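Local structure of PfVFT1 (Plasmodium falciparum, 5JKQ) at residues N190-E193 with D194-Y198; T227-Y230 with K231-S235. The protein is a bi-lobed Venus flytrap protein that resembles solute-binding proteins and so probably binds a small ligand between its two lobes. The protein carries 3 engineered substitutions. All coordinates share one frame; numbering follows the deposited sequence.

Contact 1. Residues N190-E193 with D194-Y198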
# COMPACT_ATOMS: atom_id res chain seq x y z
N ASN A 190 22.02 -1.80 -16.97
CA ASN A 190 20.64 -1.45 -17.31
C ASN A 190 19.62 -2.47 -16.82
O ASN A 190 18.47 -2.47 -17.25
CB ASN A 190 20.51 -1.27 -18.83
CG ASN A 190 21.17 -2.39 -19.61
OD1 ASN A 190 20.62 -3.48 -19.76
ND2 ASN A 190 22.37 -2.12 -20.13
N ASN A 191 20.02 -3.33 -15.89
CA ASN A 191 19.09 -4.26 -15.26
C ASN A 191 19.52 -4.62 -13.85
O ASN A 191 20.64 -4.34 -13.43
CB ASN A 191 18.92 -5.52 -16.10
CG ASN A 191 20.24 -6.16 -16.48
OD1 ASN A 191 20.92 -6.74 -15.64
ND2 ASN A 191 20.60 -6.07 -17.76
N LEU A 192 18.61 -5.26 -13.12
CA LEU A 192 18.85 -5.64 -11.73
C LEU A 192 19.96 -6.68 -11.63
O LEU A 192 20.69 -6.72 -10.64
CB LEU A 192 17.55 -6.19 -11.12
CG LEU A 192 17.57 -6.54 -9.63
CD1 LEU A 192 17.93 -5.34 -8.78
CD2 LEU A 192 16.23 -7.12 -9.22
N GLU A 193 20.09 -7.51 -12.66
CA GLU A 193 21.10 -8.57 -12.67
C GLU A 193 22.51 -7.99 -12.79
O GLU A 193 23.41 -8.38 -12.05
CB GLU A 193 20.84 -9.55 -13.82
CG GLU A 193 21.84 -10.69 -13.92
CD GLU A 193 21.76 -11.64 -12.73
OE1 GLU A 193 20.78 -11.56 -11.96
OE2 GLU A 193 22.69 -12.46 -12.58
N ASP A 194 22.70 -7.06 -13.73
CA ASP A 194 23.99 -6.41 -13.92
C ASP A 194 24.35 -5.60 -12.67
O ASP A 194 25.52 -5.51 -12.30
CB ASP A 194 23.97 -5.49 -15.14
CG ASP A 194 23.88 -6.25 -16.45
OD1 ASP A 194 24.38 -7.39 -16.52
OD2 ASP A 194 23.32 -5.69 -17.41
N LEU A 195 23.33 -5.03 -12.03
CA LEU A 195 23.54 -4.24 -10.82
C LEU A 195 24.06 -5.12 -9.69
O LEU A 195 25.01 -4.76 -9.01
CB LEU A 195 22.23 -3.56 -10.40
CG LEU A 195 22.28 -2.72 -9.12
CD1 LEU A 195 23.23 -1.54 -9.27
CD2 LEU A 195 20.88 -2.23 -8.76
N LYS A 196 23.43 -6.28 -9.51
CA LYS A 196 23.85 -7.24 -8.49
C LYS A 196 25.32 -7.61 -8.63
O LYS A 196 26.07 -7.61 -7.66
CB LYS A 196 23.00 -8.51 -8.56
CG LYS A 196 21.62 -8.39 -7.95
CD LYS A 196 20.88 -9.72 -8.03
CE LYS A 196 19.38 -9.55 -7.87
NZ LYS A 196 18.65 -10.82 -8.08
N SER A 197 25.73 -7.92 -9.86
CA SER A 197 27.12 -8.25 -10.15
C SER A 197 28.04 -7.11 -9.74
O SER A 197 29.05 -7.33 -9.08
CB SER A 197 27.30 -8.56 -11.63
OG SER A 197 26.57 -9.72 -12.00
N TYR A 198 27.68 -5.88 -10.11
CA TYR A 198 28.49 -4.72 -9.77
C TYR A 198 28.62 -4.54 -8.26
O TYR A 198 29.73 -4.39 -7.74
CB TYR A 198 27.92 -3.45 -10.40
CG TYR A 198 28.81 -2.25 -10.22
CD1 TYR A 198 29.83 -1.97 -11.13
CD2 TYR A 198 28.64 -1.38 -9.15
CE1 TYR A 198 30.65 -0.88 -10.98
CE2 TYR A 198 29.46 -0.28 -8.98
CZ TYR A 198 30.46 -0.03 -9.90
OH TYR A 198 31.28 1.06 -9.74

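Contact 2. Residues T227-Y230 with K231-S235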
# COMPACT_ATOMS: atom_id res chain seq x y z
N THR A 227 25.32 1.19 1.87
CA THR A 227 24.65 2.08 2.82
C THR A 227 23.44 2.73 2.15
O THR A 227 23.47 3.03 0.95
CB THR A 227 25.60 3.16 3.35
OG1 THR A 227 26.19 3.87 2.25
CG2 THR A 227 26.69 2.54 4.20
N TYR A 228 22.38 2.94 2.92
CA TYR A 228 21.12 3.45 2.40
C TYR A 228 20.82 4.84 2.94
O TYR A 228 20.72 5.04 4.15
CB TYR A 228 19.98 2.50 2.74
CG TYR A 228 20.23 1.08 2.27
CD1 TYR A 228 19.84 0.67 1.00
CD2 TYR A 228 20.87 0.16 3.09
CE1 TYR A 228 20.08 -0.62 0.57
CE2 TYR A 228 21.11 -1.13 2.66
CZ TYR A 228 20.71 -1.51 1.40
OH TYR A 228 20.94 -2.80 0.96
N ASP A 229 20.68 5.80 2.03
CA ASP A 229 20.37 7.18 2.39
C ASP A 229 19.07 7.62 1.72
O ASP A 229 18.98 7.70 0.50
CB ASP A 229 21.51 8.11 1.98
CG ASP A 229 21.31 9.53 2.46
OD1 ASP A 229 20.52 9.74 3.41
OD2 ASP A 229 21.94 10.45 1.88
N TYR A 230 18.06 7.90 2.54
CA TYR A 230 16.77 8.39 2.05
C TYR A 230 16.35 9.70 2.72
O TYR A 230 15.47 10.40 2.23
CB TYR A 230 15.69 7.33 2.27
CG TYR A 230 15.46 6.97 3.71
CD1 TYR A 230 14.55 7.68 4.49
CD2 TYR A 230 16.15 5.92 4.30
CE1 TYR A 230 14.34 7.35 5.81
CE2 TYR A 230 15.94 5.59 5.62
CZ TYR A 230 15.04 6.30 6.38
OH TYR A 230 14.83 5.97 7.70
N LYS A 231 17.00 10.02 3.83
CA LYS A 231 16.66 11.22 4.58
C LYS A 231 17.16 12.49 3.89
O LYS A 231 16.58 13.57 4.06
CB LYS A 231 17.24 11.13 6.00
CG LYS A 231 16.53 10.12 6.88
CD LYS A 231 17.31 9.83 8.16
CE LYS A 231 16.59 8.80 9.02
NZ LYS A 231 17.28 8.56 10.31
N SER A 232 18.22 12.36 3.10
CA SER A 232 18.87 13.52 2.50
C SER A 232 18.17 14.06 1.25
O SER A 232 18.59 15.08 0.70
CB SER A 232 20.32 13.18 2.15
OG SER A 232 21.06 12.84 3.31
N PHE A 233 17.11 13.38 0.80
CA PHE A 233 16.46 13.71 -0.47
C PHE A 233 14.97 13.95 -0.31
O PHE A 233 14.25 13.10 0.22
CB PHE A 233 16.71 12.60 -1.48
CG PHE A 233 18.15 12.17 -1.55
CD1 PHE A 233 19.06 12.89 -2.30
CD2 PHE A 233 18.59 11.06 -0.86
CE1 PHE A 233 20.39 12.51 -2.36
CE2 PHE A 233 19.92 10.66 -0.92
CZ PHE A 233 20.82 11.39 -1.67
N SER A 234 14.51 15.11 -0.78
CA SER A 234 13.12 15.52 -0.65
C SER A 234 12.44 15.71 -2.00
O SER A 234 11.25 16.03 -2.07
CB SER A 234 13.02 16.82 0.16
OG SER A 234 13.66 16.68 1.42
N SER A 235 13.18 15.51 -3.09
CA SER A 235 12.63 15.68 -4.42
C SER A 235 13.42 14.92 -5.47
O SER A 235 14.56 14.51 -5.24
CB SER A 235 12.57 17.17 -4.79
OG SER A 235 13.88 17.70 -4.94

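Contact 1. Residues N190-E193 with D194-Y198
N191 caps the start of helix 192-201, its amide meeting both the backbone N-H and the carboxylate of D194. The amide oxygen OD1 of N191 accepts the backbone N-H of D194 in a nearly straight bond, with 2.6 Å between N191 OD1 and D194 N; the donor lies tilted from the amide plane, not in it. CG of N191 sits between its own backbone N and carbonyl carbon (chi1 51°), which swings the amide round to face the turn. ND2, the other end of the amide, turns to the D194 carboxylate, but N191 ND2 to D194 OD2, at 2.8 Å, is a weak bond bent to 120°, the two planar groups being turned 46° from each other. A second weak bond, from N191 ND2 to N190 OD1, also bears on the rotation of the amide.

Behind this cap the helix takes up its regular i to i+4 bonding: L195 N to N191 O, K196 N to L192 O and S197 N to E193 O. S197 OG adds a weak bond to the same E193 oxygen. The extended K196 chain leans its CE on L192 CG at 3.9 Å, while its ammonium remains beyond salt-bridge distance of E193. Farther out, L195 and K196 rest on F222, with K196 also touching I221, so this face of the turn packs on helix 212-222. An asparagine whose side chain accepts from the third residue of the helix is the classic N-cap of an alpha-helix.

Contact 2. Residues T227-Y230 with K231-S235
Y230 and K231 lie side by side and point the same way, so the lysine chain runs along the tyrosine from ring to hydroxyl. Starting at the root, Y230 CB and CG sit beside K231 N, CG at 3.4 Å from it. Further out, K231 CG comes over one face of the ring, 4.1 Å from the Y230 centroid and 29° off the ring normal, a CH-pi contact; the nearest ring atom is CE1. At the tip Y230 OH meets K231 CE at 3.6 Å. CG of Y230 stands between its backbone N and carbonyl carbon (chi1 61°), which sets the ring beside the start of the next residue.

Across the same turn S232 OG donates to D229 OD2 at 2.9 Å, and OD2 receives it on its syn lone pair. F233 turns its ring edge to the backbone, CE2 lying 3.4 Å from D229 O, and beyond the segments it meets H248 edge-to-face and touches A208. D229 is held by backbone hydrogen bonds to I207 and C209 of strand 206-209. The whole is a turn leaving the C-terminal end of a parallel strand, and it leads to the S235 N-cap of helix 236-244, the strand-loop-helix step of an alpha/beta lobe.

From the N terminus, contact 1 comes first, joining the loop after strand 175-184 to the opening turn of helix 192-201. The chain then runs through strand 206-209 and helix 212-222 to strand 227-229, where contact 2 turns it toward helix 236-244. Each contact closes within one short continuous stretch, and they follow in series, neither enclosing nor crossing the other. The centres of contacts 1 and 2 are 21 Å apart, and the two do not touch. Helix 212-222 is touched from both sides of this path, by 194-198 and, through Y228 and Y230, by 227-230. Strand 206-209 runs parallel beside 227-229 in the mixed sheet, next to contact 2.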